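Local coordinates for colicin-M immunity protein (Escherichia coli, PDB 2XGL), which protects Escherichia coli cells that carry the colicin M plasmid against colicin M, this chain being its periplasmic domain, at residues P7-V12 against Y83-G88; R28-D33 against G40-K45; T47-E52 against P67-G72. All coordinates share one frame; numbering follows the deposited sequence.

Contact 1: P7-V12 against Y83-G88; sequences PACYQV and YHCEEG. With CD (cadmium ion), chain C; NA (sodium ion), chain J.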
ATOM      1  N   PRO A   7       3.879  -6.499 -13.554  1.00 18.42           N
ATOM      2  CA  PRO A   7       5.077  -5.829 -14.063  1.00 16.73           C
ATOM      3  C   PRO A   7       6.173  -5.719 -13.027  1.00 14.68           C
ATOM      4  O   PRO A   7       5.904  -5.892 -11.842  1.00 13.96           O
ATOM      5  CB  PRO A   7       4.567  -4.426 -14.387  1.00 16.95           C
ATOM      6  CG  PRO A   7       3.486  -4.215 -13.400  1.00 17.31           C
ATOM      7  CD  PRO A   7       2.792  -5.536 -13.309  1.00 18.72           C
ATOM      8  N   ALA A   8       7.386  -5.397 -13.486  1.00 13.51           N
ATOM      9  CA  ALA A   8       8.511  -5.117 -12.601  1.00 12.07           C
ATOM     10  C   ALA A   8       8.307  -3.756 -11.947  1.00 11.17           C
ATOM     11  O   ALA A   8       7.823  -2.838 -12.593  1.00 11.97           O
ATOM     12  CB  ALA A   8       9.823  -5.145 -13.382  1.00 11.73           C
ATOM     13  N   CYS A   9       8.686  -3.623 -10.680  1.00  9.93           N
ATOM     14  CA  CYS A   9       8.476  -2.391  -9.918  1.00  9.30           C
ATOM     15  C   CYS A   9       9.035  -1.139 -10.601  1.00  9.24           C
ATOM     16  O   CYS A   9       8.477  -0.063 -10.450  1.00  9.35           O
ATOM     17  CB  CYS A   9       9.058  -2.530  -8.503  1.00  8.93           C
ATOM     18  SG  CYS A   9       8.174  -3.725  -7.397  1.00 10.80           S
ATOM     19  N   TYR A  10      10.121  -1.262 -11.352  1.00  9.27           N
ATOM     20  CA  TYR A  10      10.650  -0.114 -12.085  1.00 10.12           C
ATOM     21  C   TYR A  10       9.753   0.321 -13.234  1.00 11.09           C
ATOM     22  O   TYR A  10       9.937   1.407 -13.780  1.00 12.24           O
ATOM     23  CB  TYR A  10      12.085  -0.349 -12.565  1.00 10.15           C
ATOM     24  CG  TYR A  10      12.260  -1.234 -13.771  1.00 11.11           C
ATOM     25  CD1 TYR A  10      12.509  -0.696 -15.025  1.00 15.59           C
ATOM     26  CD2 TYR A  10      12.214  -2.602 -13.665  1.00 11.80           C
ATOM     27  CE1 TYR A  10      12.694  -1.512 -16.143  1.00 16.07           C
ATOM     28  CE2 TYR A  10      12.400  -3.422 -14.771  1.00 13.11           C
ATOM     29  CZ  TYR A  10      12.636  -2.870 -16.006  1.00 14.98           C
ATOM     30  OH  TYR A  10      12.817  -3.661 -17.116  1.00 16.27           O
ATOM     31  N   GLN A  11       8.785  -0.506 -13.597  1.00 11.14           N
ATOM     32  CA  GLN A  11       7.806  -0.122 -14.597  1.00 12.62           C
ATOM     33  C   GLN A  11       6.617   0.604 -13.980  1.00 12.76           C
ATOM     34  O   GLN A  11       5.846   1.234 -14.692  1.00 13.98           O
ATOM     35  CB  GLN A  11       7.316  -1.344 -15.370  1.00 13.10           C
ATOM     36  CG  GLN A  11       8.402  -2.107 -16.060  1.00 14.15           C
ATOM     37  CD  GLN A  11       7.847  -3.248 -16.863  1.00 16.62           C
ATOM     38  OE1 GLN A  11       7.963  -4.399 -16.476  1.00 17.48           O
ATOM     39  NE2 GLN A  11       7.208  -2.933 -17.970  1.00 21.16           N
ATOM     40  N   VAL A  12       6.475   0.510 -12.661  1.00 11.65           N
ATOM     41  CA  VAL A  12       5.298   1.024 -11.973  1.00 11.60           C
ATOM     42  C   VAL A  12       5.559   2.433 -11.476  1.00 11.96           C
ATOM     43  O   VAL A  12       6.498   2.652 -10.727  1.00 11.20           O
ATOM     44  CB  VAL A  12       4.919   0.121 -10.797  1.00 10.46           C
ATOM     45  CG1 VAL A  12       3.743   0.699 -10.023  1.00 10.05           C
ATOM     46  CG2 VAL A  12       4.598  -1.270 -11.310  1.00 10.10           C
ATOM     47  N   TYR A  83       4.179  -3.325  -1.694  1.00  9.24           N
ATOM     48  CA  TYR A  83       3.650  -3.804  -2.974  1.00  8.80           C
ATOM     49  C   TYR A  83       4.677  -4.703  -3.670  1.00  8.57           C
ATOM     50  O   TYR A  83       5.732  -4.252  -4.099  1.00  7.60           O
ATOM     51  CB  TYR A  83       3.251  -2.607  -3.858  1.00  8.53           C
ATOM     52  CG  TYR A  83       2.605  -2.918  -5.202  1.00  8.51           C
ATOM     53  CD1 TYR A  83       1.909  -4.097  -5.440  1.00  9.12           C
ATOM     54  CD2 TYR A  83       2.672  -1.999  -6.230  1.00  8.61           C
ATOM     55  CE1 TYR A  83       1.327  -4.345  -6.682  1.00  9.05           C
ATOM     56  CE2 TYR A  83       2.107  -2.241  -7.451  1.00  8.35           C
ATOM     57  CZ  TYR A  83       1.438  -3.402  -7.677  1.00  9.16           C
ATOM     58  OH  TYR A  83       0.886  -3.605  -8.914  1.00 10.82           O
ATOM     59  N   HIS A  84       4.360  -5.990  -3.750  1.00  9.17           N
ATOM     60  CA  HIS A  84       5.183  -6.941  -4.489  1.00  9.66           C
ATOM     61  C   HIS A  84       4.662  -6.934  -5.915  1.00  9.28           C
ATOM     62  O   HIS A  84       3.798  -7.709  -6.274  1.00  9.18           O
ATOM     63  CB  HIS A  84       5.087  -8.342  -3.869  1.00 10.95           C
ATOM     64  CG  HIS A  84       5.564  -8.425  -2.449  1.00 12.40           C
ATOM     65  ND1 HIS A  84       6.682  -9.130  -2.078  1.00 17.71           N
ATOM     66  CD2 HIS A  84       5.060  -7.910  -1.308  1.00 13.89           C
ATOM     67  CE1 HIS A  84       6.853  -9.049  -0.775  1.00 14.19           C
ATOM     68  NE2 HIS A  84       5.882  -8.310  -0.282  1.00 14.14           N
ATOM     69  N   CYS A  85       5.211  -6.043  -6.725  1.00  9.15           N
ATOM     70  CA  CYS A  85       4.678  -5.738  -8.064  1.00  9.73           C
ATOM     71  C   CYS A  85       4.484  -6.939  -9.016  1.00 10.16           C
ATOM     72  O   CYS A  85       3.381  -7.119  -9.523  1.00 10.75           O
ATOM     73  CB  CYS A  85       5.559  -4.681  -8.727  1.00  9.42           C
ATOM     74  SG  CYS A  85       6.117  -3.342  -7.604  1.00 11.34           S
ATOM     75  N   GLU A  86       5.535  -7.742  -9.242  1.00 10.00           N
ATOM     76  CA  GLU A  86       5.487  -8.893 -10.164  1.00 11.31           C
ATOM     77  C   GLU A  86       4.474  -9.948  -9.746  1.00 12.32           C
ATOM     78  O   GLU A  86       3.721 -10.464 -10.574  1.00 13.11           O
ATOM     79  CB  GLU A  86       6.870  -9.543 -10.338  1.00 11.63           C
ATOM     80  CG  GLU A  86       7.710  -8.890 -11.430  1.00 13.76           C
ATOM     81  CD  GLU A  86       9.126  -9.452 -11.563  1.00 17.93           C
ATOM     82  OE1 GLU A  86       9.997  -8.697 -12.054  1.00 20.53           O
ATOM     83  OE2 GLU A  86       9.379 -10.632 -11.206  1.00 21.31           O
ATOM     84  N   GLU A  87       4.461 -10.279  -8.463  1.00 12.35           N
ATOM     85  CA  GLU A  87       3.359 -11.036  -7.892  1.00 14.16           C
ATOM     86  C   GLU A  87       2.280 -10.004  -7.721  1.00 13.79           C
ATOM     87  O   GLU A  87       2.536  -8.822  -7.912  1.00 13.77           O
ATOM     88  CB  GLU A  87       3.767 -11.635  -6.568  1.00 14.59           C
ATOM     89  CG  GLU A  87       4.893 -12.655  -6.726  1.00 17.28           C
ATOM     90  CD  GLU A  87       6.101 -12.356  -5.876  1.00 18.30           C
ATOM     91  OE1 GLU A  87       7.087 -13.128  -5.925  1.00 20.00           O
ATOM     92  OE2 GLU A  87       6.066 -11.354  -5.160  1.00 23.57           O
ATOM     93  N   GLY A  88       1.067 -10.378  -7.390  1.00 14.06           N
ATOM     94  CA  GLY A  88       0.035  -9.344  -7.450  1.00 13.43           C
ATOM     95  C   GLY A  88      -0.513  -8.900  -6.127  1.00 12.46           C
ATOM     96  O   GLY A  88      -1.733  -8.844  -5.967  1.00 13.26           O
TER
HETATM   97 CD    CD C1116       7.025 -11.116  -3.204  1.00 29.80          CD
HETATM   98 NA    NA J1123       0.249  -6.241 -10.138  1.00 34.96          NA

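Contact 2: R28-D33 against G40-K45; sequences RMKRWD and GTEIPK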
ATOM      1  N   ARG A  28      -9.448  -4.958   1.904  1.00 22.94           N
ATOM      2  CA  ARG A  28      -9.149  -5.849   3.000  1.00 23.42           C
ATOM      3  C   ARG A  28      -9.576  -5.254   4.332  1.00 22.68           C
ATOM      4  O   ARG A  28      -9.870  -5.978   5.277  1.00 23.65           O
ATOM      5  CB  ARG A  28      -7.663  -6.214   2.971  1.00 22.93           C
ATOM      6  CG  ARG A  28      -7.341  -7.087   1.758  1.00 25.41           C
ATOM      7  CD  ARG A  28      -5.867  -7.093   1.402  1.00 25.71           C
ATOM      8  NE  ARG A  28      -5.097  -8.003   2.234  1.00 24.95           N
ATOM      9  CZ  ARG A  28      -3.780  -8.128   2.169  1.00 24.98           C
ATOM     10  NH1 ARG A  28      -3.084  -7.397   1.306  1.00 23.35           N
ATOM     11  NH2 ARG A  28      -3.153  -8.976   2.976  1.00 27.75           N
ATOM     12  N   MET A  29      -9.635  -3.934   4.385  1.00 21.61           N
ATOM     13  CA  MET A  29     -10.148  -3.208   5.543  1.00 21.46           C
ATOM     14  C   MET A  29     -11.534  -3.694   5.986  1.00 23.14           C
ATOM     15  O   MET A  29     -11.826  -3.715   7.172  1.00 23.12           O
ATOM     16  CB  MET A  29     -10.219  -1.718   5.206  1.00 20.56           C
ATOM     17  CG  MET A  29     -10.419  -0.829   6.382  1.00 20.71           C
ATOM     18  SD  MET A  29      -8.963  -0.852   7.460  1.00 23.02           S
ATOM     19  CE  MET A  29      -9.535   0.306   8.722  1.00 19.11           C
ATOM     20  N   LYS A  30     -12.387  -4.068   5.037  1.00 25.14           N
ATOM     21  CA  LYS A  30     -13.698  -4.649   5.358  1.00 27.80           C
ATOM     22  C   LYS A  30     -13.580  -5.771   6.392  1.00 28.39           C
ATOM     23  O   LYS A  30     -14.362  -5.828   7.339  1.00 29.85           O
ATOM     24  CB  LYS A  30     -14.382  -5.213   4.101  1.00 29.97           C
ATOM     25  CG  LYS A  30     -14.755  -4.171   3.042  1.00 31.40           C
ATOM     26  CD  LYS A  30     -15.088  -4.833   1.710  1.00 35.79           C
ATOM     27  CE  LYS A  30     -15.331  -3.794   0.616  1.00 38.50           C
ATOM     28  NZ  LYS A  30     -15.689  -4.407  -0.691  1.00 44.06           N
ATOM     29  N   ARG A  31     -12.583  -6.639   6.212  1.00 27.85           N
ATOM     30  CA  ARG A  31     -12.433  -7.842   7.031  1.00 28.53           C
ATOM     31  C   ARG A  31     -11.515  -7.691   8.255  1.00 26.44           C
ATOM     32  O   ARG A  31     -11.522  -8.561   9.111  1.00 27.66           O
ATOM     33  CB  ARG A  31     -11.922  -9.012   6.169  1.00 29.96           C
ATOM     34  CG  ARG A  31     -12.861  -9.509   5.044  1.00 34.20           C
ATOM     35  CD  ARG A  31     -14.243  -9.937   5.565  1.00 39.42           C
ATOM     36  NE  ARG A  31     -14.937 -10.926   4.714  1.00 44.12           N
ATOM     37  CZ  ARG A  31     -15.544 -10.674   3.547  1.00 45.61           C
ATOM     38  NH1 ARG A  31     -15.546  -9.455   3.005  1.00 43.43           N
ATOM     39  NH2 ARG A  31     -16.152 -11.668   2.902  1.00 49.10           N
ATOM     40  N   TRP A  32     -10.727  -6.620   8.336  1.00 23.69           N
ATOM     41  CA  TRP A  32      -9.800  -6.410   9.463  1.00 22.57           C
ATOM     42  C   TRP A  32     -10.472  -5.726  10.650  1.00 22.12           C
ATOM     43  O   TRP A  32     -10.564  -4.502  10.702  1.00 20.22           O
ATOM     44  CB  TRP A  32      -8.612  -5.551   9.050  1.00 21.11           C
ATOM     45  CG  TRP A  32      -7.660  -6.173   8.093  1.00 22.42           C
ATOM     46  CD1 TRP A  32      -7.547  -7.499   7.768  1.00 25.43           C
ATOM     47  CD2 TRP A  32      -6.643  -5.494   7.356  1.00 21.83           C
ATOM     48  NE1 TRP A  32      -6.543  -7.676   6.851  1.00 25.25           N
ATOM     49  CE2 TRP A  32      -5.968  -6.461   6.585  1.00 23.76           C
ATOM     50  CE3 TRP A  32      -6.234  -4.157   7.275  1.00 20.02           C
ATOM     51  CZ2 TRP A  32      -4.907  -6.134   5.741  1.00 23.91           C
ATOM     52  CZ3 TRP A  32      -5.188  -3.827   6.437  1.00 19.57           C
ATOM     53  CH2 TRP A  32      -4.532  -4.811   5.683  1.00 22.35           C
ATOM     54  N   ASP A  33     -10.884  -6.530  11.622  1.00 23.79           N
ATOM     55  CA  ASP A  33     -11.695  -6.076  12.744  1.00 24.07           C
ATOM     56  C   ASP A  33     -10.947  -5.121  13.648  1.00 23.46           C
ATOM     57  O   ASP A  33     -11.467  -4.055  14.002  1.00 22.26           O
ATOM     58  CB  ASP A  33     -12.164  -7.279  13.550  1.00 26.11           C
ATOM     59  CG  ASP A  33     -13.070  -8.185  12.753  1.00 27.77           C
ATOM     60  OD1 ASP A  33     -13.394  -7.823  11.603  1.00 26.01           O
ATOM     61  OD2 ASP A  33     -13.465  -9.255  13.275  1.00 32.33           O
ATOM     62  N   GLY A  40     -12.461   3.296  13.616  1.00 12.54           N
ATOM     63  CA  GLY A  40     -13.895   3.544  13.710  1.00 12.92           C
ATOM     64  C   GLY A  40     -14.609   3.682  12.374  1.00 13.46           C
ATOM     65  O   GLY A  40     -15.664   4.280  12.295  1.00 14.56           O
ATOM     66  N   THR A  41     -14.052   3.122  11.315  1.00 14.13           N
ATOM     67  CA  THR A  41     -14.678   3.201   9.990  1.00 15.28           C
ATOM     68  C   THR A  41     -14.090   2.126   9.074  1.00 16.37           C
ATOM     69  O   THR A  41     -12.920   1.776   9.208  1.00 15.49           O
ATOM     70  CB  THR A  41     -14.481   4.607   9.357  1.00 15.07           C
ATOM     71  OG1 THR A  41     -15.174   4.690   8.106  1.00 15.74           O
ATOM     72  CG2 THR A  41     -12.993   4.924   9.139  1.00 13.70           C
ATOM     73  N   GLU A  42     -14.903   1.582   8.167  1.00 18.75           N
ATOM     74  CA  GLU A  42     -14.371   0.695   7.117  1.00 20.34           C
ATOM     75  C   GLU A  42     -13.723   1.502   5.990  1.00 19.43           C
ATOM     76  O   GLU A  42     -12.972   0.942   5.195  1.00 19.81           O
ATOM     77  CB  GLU A  42     -15.448  -0.233   6.532  1.00 22.76           C
ATOM     78  CG  GLU A  42     -15.857  -1.396   7.456  1.00 28.84           C
ATOM     79  CD  GLU A  42     -16.984  -2.303   6.885  1.00 37.77           C
ATOM     80  OE1 GLU A  42     -17.409  -2.112   5.718  1.00 42.58           O
ATOM     81  OE2 GLU A  42     -17.446  -3.212   7.621  1.00 41.87           O
ATOM     82  N   ILE A  43     -13.991   2.806   5.916  1.00 18.84           N
ATOM     83  CA  ILE A  43     -13.465   3.621   4.821  1.00 18.47           C
ATOM     84  C   ILE A  43     -12.708   4.857   5.313  1.00 17.18           C
ATOM     85  O   ILE A  43     -13.208   5.978   5.245  1.00 18.17           O
ATOM     86  CB  ILE A  43     -14.577   4.035   3.832  1.00 20.32           C
ATOM     87  CG1 ILE A  43     -15.448   2.827   3.467  1.00 22.19           C
ATOM     88  CG2 ILE A  43     -13.959   4.615   2.576  1.00 19.71           C
ATOM     89  CD1 ILE A  43     -16.539   3.137   2.469  1.00 24.83           C
ATOM     90  N   PRO A  44     -11.473   4.666   5.782  1.00 15.23           N
ATOM     91  CA  PRO A  44     -10.734   5.811   6.284  1.00 14.33           C
ATOM     92  C   PRO A  44     -10.375   6.768   5.160  1.00 14.30           C
ATOM     93  O   PRO A  44     -10.434   6.389   3.999  1.00 13.90           O
ATOM     94  CB  PRO A  44      -9.449   5.185   6.862  1.00 13.54           C
ATOM     95  CG  PRO A  44      -9.530   3.717   6.603  1.00 13.51           C
ATOM     96  CD  PRO A  44     -10.611   3.488   5.613  1.00 14.61           C
ATOM     97  N   LYS A  45     -10.021   8.000   5.517  1.00 14.58           N
ATOM     98  CA  LYS A  45      -9.369   8.912   4.585  1.00 15.88           C
ATOM     99  C   LYS A  45      -7.866   8.599   4.532  1.00 14.20           C
ATOM    100  O   LYS A  45      -7.236   8.350   5.567  1.00 13.64           O
ATOM    101  CB  LYS A  45      -9.576  10.362   5.002  1.00 17.78           C
ATOM    102  CG  LYS A  45      -8.772  11.353   4.162  1.00 23.48           C
ATOM    103  CD  LYS A  45      -8.810  12.755   4.742  1.00 32.78           C
ATOM    104  CE  LYS A  45      -7.969  13.729   3.909  1.00 38.88           C
ATOM    105  NZ  LYS A  45      -8.360  13.734   2.464  1.00 43.26           N
TER

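Contact 3: T47-E52 against P67-G72; sequences TWEKIE and PFKAEG. With CD (cadmium ion), chain F; CD (cadmium ion), chain G.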
ATOM      1  N   THR A  47      -3.897   9.570   3.280  1.00 13.59           N
ATOM      2  CA  THR A  47      -2.935  10.557   2.806  1.00 15.65           C
ATOM      3  C   THR A  47      -1.576   9.894   2.620  1.00 15.32           C
ATOM      4  O   THR A  47      -1.098   9.205   3.501  1.00 14.93           O
ATOM      5  CB  THR A  47      -2.856  11.821   3.722  1.00 17.37           C
ATOM      6  OG1 THR A  47      -2.012  11.582   4.855  1.00 18.18           O
ATOM      7  CG2 THR A  47      -4.248  12.242   4.202  1.00 18.17           C
ATOM      8  N   TRP A  48      -0.979  10.105   1.450  1.00 16.39           N
ATOM      9  CA  TRP A  48       0.233   9.413   1.030  1.00 16.06           C
ATOM     10  C   TRP A  48       1.494  10.123   1.481  1.00 18.65           C
ATOM     11  O   TRP A  48       1.493  11.334   1.700  1.00 20.20           O
ATOM     12  CB  TRP A  48       0.269   9.315  -0.497  1.00 15.85           C
ATOM     13  CG  TRP A  48      -0.945   8.690  -1.090  1.00 13.99           C
ATOM     14  CD1 TRP A  48      -1.944   9.321  -1.759  1.00 14.38           C
ATOM     15  CD2 TRP A  48      -1.295   7.305  -1.060  1.00 10.34           C
ATOM     16  NE1 TRP A  48      -2.893   8.413  -2.163  1.00 13.09           N
ATOM     17  CE2 TRP A  48      -2.520   7.169  -1.745  1.00 10.53           C
ATOM     18  CE3 TRP A  48      -0.688   6.163  -0.527  1.00  7.85           C
ATOM     19  CZ2 TRP A  48      -3.152   5.949  -1.903  1.00 10.17           C
ATOM     20  CZ3 TRP A  48      -1.313   4.943  -0.695  1.00  7.49           C
ATOM     21  CH2 TRP A  48      -2.532   4.844  -1.377  1.00  8.93           C
ATOM     22  N   GLU A  49       2.570   9.349   1.603  1.00 20.16           N
ATOM     23  CA  GLU A  49       3.910   9.863   1.877  1.00 22.96           C
ATOM     24  C   GLU A  49       4.770   9.607   0.646  1.00 23.74           C
ATOM     25  O   GLU A  49       4.336   8.967  -0.309  1.00 22.33           O
ATOM     26  CB  GLU A  49       4.521   9.136   3.070  1.00 23.46           C
ATOM     27  CG  GLU A  49       3.705   9.187   4.364  1.00 27.12           C
ATOM     28  CD  GLU A  49       4.133  10.285   5.302  1.00 35.64           C
ATOM     29  OE1 GLU A  49       5.091  11.021   4.975  1.00 43.47           O
ATOM     30  OE2 GLU A  49       3.506  10.406   6.378  1.00 40.00           O
ATOM     31  N   LYS A  50       5.999  10.104   0.679  1.00 26.57           N
ATOM     32  CA  LYS A  50       6.934   9.916  -0.418  1.00 28.15           C
ATOM     33  C   LYS A  50       7.326   8.445  -0.510  1.00 25.46           C
ATOM     34  O   LYS A  50       7.734   7.850   0.486  1.00 25.56           O
ATOM     35  CB  LYS A  50       8.181  10.784  -0.208  1.00 31.64           C
ATOM     36  CG  LYS A  50       9.200  10.707  -1.343  1.00 39.42           C
ATOM     37  CD  LYS A  50      10.324  11.734  -1.204  1.00 50.61           C
ATOM     38  CE  LYS A  50      11.340  11.582  -2.342  1.00 54.65           C
ATOM     39  NZ  LYS A  50      12.459  12.562  -2.277  1.00 58.05           N
ATOM     40  N   ILE A  51       7.174   7.864  -1.703  1.00 23.66           N
ATOM     41  CA  ILE A  51       7.675   6.522  -2.000  1.00 21.60           C
ATOM     42  C   ILE A  51       9.160   6.619  -2.323  1.00 23.59           C
ATOM     43  O   ILE A  51       9.525   7.243  -3.308  1.00 23.87           O
ATOM     44  CB  ILE A  51       6.969   5.911  -3.222  1.00 19.99           C
ATOM     45  CG1 ILE A  51       5.457   5.852  -3.020  1.00 17.71           C
ATOM     46  CG2 ILE A  51       7.498   4.513  -3.506  1.00 17.82           C
ATOM     47  CD1 ILE A  51       4.736   5.308  -4.226  1.00 15.03           C
ATOM     48  N   GLU A  52      10.008   6.025  -1.483  1.00 25.40           N
ATOM     49  CA  GLU A  52      11.461   6.005  -1.694  1.00 28.25           C
ATOM     50  C   GLU A  52      11.875   4.796  -2.536  1.00 25.72           C
ATOM     51  O   GLU A  52      11.562   3.659  -2.194  1.00 24.83           O
ATOM     52  CB  GLU A  52      12.214   5.972  -0.352  1.00 31.24           C
ATOM     53  CG  GLU A  52      12.160   7.286   0.462  1.00 41.29           C
ATOM     54  CD  GLU A  52      13.167   7.341   1.632  1.00 54.59           C
ATOM     55  OE1 GLU A  52      14.285   6.784   1.519  1.00 62.87           O
ATOM     56  OE2 GLU A  52      12.844   7.965   2.668  1.00 61.56           O
ATOM     57  N   PRO A  67       4.023   4.077   1.805  1.00  7.76           N
ATOM     58  CA  PRO A  67       3.556   4.554   3.105  1.00  8.17           C
ATOM     59  C   PRO A  67       2.328   5.479   3.048  1.00  8.27           C
ATOM     60  O   PRO A  67       2.212   6.326   2.159  1.00  8.04           O
ATOM     61  CB  PRO A  67       4.754   5.347   3.648  1.00  9.40           C
ATOM     62  CG  PRO A  67       5.754   5.406   2.569  1.00  9.87           C
ATOM     63  CD  PRO A  67       5.149   4.894   1.324  1.00  8.65           C
ATOM     64  N   PHE A  68       1.437   5.329   4.026  1.00  8.36           N
ATOM     65  CA  PHE A  68       0.246   6.173   4.113  1.00  8.65           C
ATOM     66  C   PHE A  68      -0.349   6.206   5.509  1.00  9.48           C
ATOM     67  O   PHE A  68      -0.184   5.269   6.291  1.00  9.25           O
ATOM     68  CB  PHE A  68      -0.820   5.705   3.122  1.00  7.85           C
ATOM     69  CG  PHE A  68      -1.293   4.303   3.342  1.00  6.27           C
ATOM     70  CD1 PHE A  68      -2.455   4.054   4.045  1.00  6.20           C
ATOM     71  CD2 PHE A  68      -0.592   3.227   2.821  1.00  5.97           C
ATOM     72  CE1 PHE A  68      -2.917   2.758   4.241  1.00  5.87           C
ATOM     73  CE2 PHE A  68      -1.051   1.918   3.015  1.00  6.16           C
ATOM     74  CZ  PHE A  68      -2.221   1.693   3.729  1.00  5.63           C
ATOM     75  N   LYS A  69      -1.029   7.303   5.822  1.00 10.93           N
ATOM     76  CA  LYS A  69      -1.847   7.374   7.019  1.00 11.84           C
ATOM     77  C   LYS A  69      -3.275   7.067   6.621  1.00 10.53           C
ATOM     78  O   LYS A  69      -3.719   7.459   5.549  1.00 10.19           O
ATOM     79  CB  LYS A  69      -1.817   8.765   7.632  1.00 13.96           C
ATOM     80  CG  LYS A  69      -0.451   9.299   8.018  1.00 18.31           C
ATOM     81  CD  LYS A  69      -0.583  10.779   8.423  1.00 24.45           C
ATOM     82  CE  LYS A  69       0.705  11.552   8.211  1.00 28.95           C
ATOM     83  NZ  LYS A  69       0.463  13.019   8.230  1.00 31.18           N
ATOM     84  N   ALA A  70      -3.982   6.350   7.479  1.00  9.82           N
ATOM     85  CA  ALA A  70      -5.406   6.161   7.312  1.00  9.66           C
ATOM     86  C   ALA A  70      -6.031   6.787   8.532  1.00 10.32           C
ATOM     87  O   ALA A  70      -5.636   6.496   9.647  1.00  9.50           O
ATOM     88  CB  ALA A  70      -5.766   4.683   7.214  1.00  9.02           C
ATOM     89  N   GLU A  71      -6.994   7.671   8.314  1.00 11.77           N
ATOM     90  CA  GLU A  71      -7.689   8.305   9.410  1.00 13.27           C
ATOM     91  C   GLU A  71      -9.196   8.041   9.365  1.00 13.02           C
ATOM     92  O   GLU A  71      -9.821   8.110   8.323  1.00 13.23           O
ATOM     93  CB  GLU A  71      -7.429   9.804   9.408  1.00 14.93           C
ATOM     94  CG  GLU A  71      -7.941  10.468  10.673  1.00 19.43           C
ATOM     95  CD  GLU A  71      -7.554  11.913  10.792  1.00 26.78           C
ATOM     96  OE1 GLU A  71      -7.040  12.486   9.801  1.00 31.84           O
ATOM     97  OE2 GLU A  71      -7.779  12.475  11.889  1.00 36.07           O
ATOM     98  N   GLY A  72      -9.759   7.735  10.518  1.00 13.13           N
ATOM     99  CA  GLY A  72     -11.192   7.666  10.671  1.00 14.03           C
ATOM    100  C   GLY A  72     -11.605   8.555  11.825  1.00 15.03           C
ATOM    101  O   GLY A  72     -10.805   9.348  12.303  1.00 15.82           O
TER
HETATM  102 CD    CD F1119       4.404   9.240   8.347  1.00 48.22          CD
HETATM  103 CD    CD G1120      -7.486  14.655  11.970  1.00 55.18          CD

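Contact 1: P7-V12 against Y83-G88
The disulfide C9-C85, reported to be essential for function, pins the loop that precedes helix 14-29 to the end of strand 76-84. The SG atoms of C9 and C85 are 2.1 Å apart, and the torsion about their bond is +101°, a right-handed bridge. In both cysteines SG lies anti to the carbonyl carbon and beside the backbone N (chi1 -68° in C9), which turns the two sulfurs to each other. The bridge is buried, and both cysteines also touch L64 of strand 64-71. Beside the bridge the apolar contacts are few. V12 sends CG2 to within 4.4 Å of C85 CB, while its other branch, CG1, comes in at the edge of the Y83 ring, 4.2 Å from CE2. That ring carries C85 CA over one face, offset toward the rim, and stacks with F20 of helix 14-29, so the covalent link of this YebF/Cmi-family domain sits against its helix-on-sheet core. Polar pairing across the contact is lacking: P7 O stands 3.2 Å from E86 N, but the angle is too poor for a hydrogen bond, and E86 lays its CG against the same oxygen at 3.5 Å. The C9-Q11 stretch is a 3-10 turn, braced when A8 N donates to Q11 OE1 (3.2 Å, 158° at the hydrogen) from above the carbonyl plane. On the side of segment 83-88 turned away from P7-V12, H84 ND1 (2.3 Å) and E87 OE2 bind a cadmium ion, whose site also includes Y89.

Contact 2: R28-D33 against G40-K45
Next to the meeting of M29 with P44, the flat indole of W32 has R28 O over one face, offset toward the rim and 3.6 Å above the ring plane, and it makes an edge-to-face pair with Y92. W32 is also the N-cap of helix 33-39, so this ring marks the corner between helices 14-29 and 33-39. The chain leaves the second helix at G40, whose phi is positive (71°), and the loop to strand 45-48 then folds back on M29. That buried methionine makes three of the four residue contacts: with T41, E42 and P44. Its CG is anti to the backbone N and the chain bends at chi2 (67°), which carries CE across to the loop. There M29 CE and P44 CG approach tip to tip at 4.0 Å, with T41 O 3.7 Å from the same methyl carbon. Nearer the backbone, M29 CG rests against E42 O at 3.3 Å. Around this apolar join P44 is packed by Y25 and L26, and L39 touches both P44 and M29. The outer side is looser: K30 CG passes E42 OE1 at 4.3 Å. Beyond that point the end of the lysine leads away, and its NZ is hydrogen-bonded to Q27 OE1. No hydrogen bond joins R28-D33 to G40-K45, so the contact rests on van der Waals packing. Within the loop T41 forms an ST turn, in which I43 N donates to T41 OG1 at 3.1 Å with an N-H...O angle of 158°.

Contact 3: T47-E52 against P67-G72
P67 and E49 form the tightly packed part of this contact: the proline ring lies against E49, with P67 CB 3.8 Å from E49 CB, and against K50 O. W48 and F68, side by side and pointing the same way, make the face turned to helix 14-29. Their rings meet obliquely, centroids 5.7 Å apart and planes at 63°. W48 CE3 lies 3.7 Å from F68 CB, and P67 O sits at the indole edge near its plane. Y25 meets the F68 ring edge-to-face, and R18 and K22 touch W48. The backbones are held by T47 N to K69 O (3.1 Å), K69 N to T47 O (3.0 Å) and E49 N to P67 O (3.1 Å). The opposite face, with T47 and K69, is looser and partly exposed. K69 CE is 3.5 Å from E49 OE2, yet the lysine nitrogen makes no salt bridge there. Bent at chi2 (-96°), E49 instead directs OE2 to a cadmium ion at 2.5 Å, and M78 of strand 76-84 also belongs to that site. T47-K69 is the hydrogen-bonded pair and W48-F68 the non-hydrogen-bonded one, as expected for the antiparallel join of outermost strand 45-48 to strand 64-71 in a four-stranded sheet with a helix on one face.

How the contacts relate
Following the chain from the N terminus, P7-V12 comes first but waits for Y83-G88, so contact 1 closes a loop with 70 residues between its segments, inside which contacts 2 and 3 are nested. Contact 2 closes a short loop around helix 33-39, and contact 3 then opens and closes after it, joining strands 45-48 and 64-71; these two follow in series and do not cross. They touch directly: K45 N lies 2.8 Å from E71 O, a probable hydrogen bond, and P44 packs on A70. Contact 1 lies on the opposite side of the chain's centre from both, tying the N-terminal loop to strand 76-84, the neighbour of strand 64-71 in contact 3.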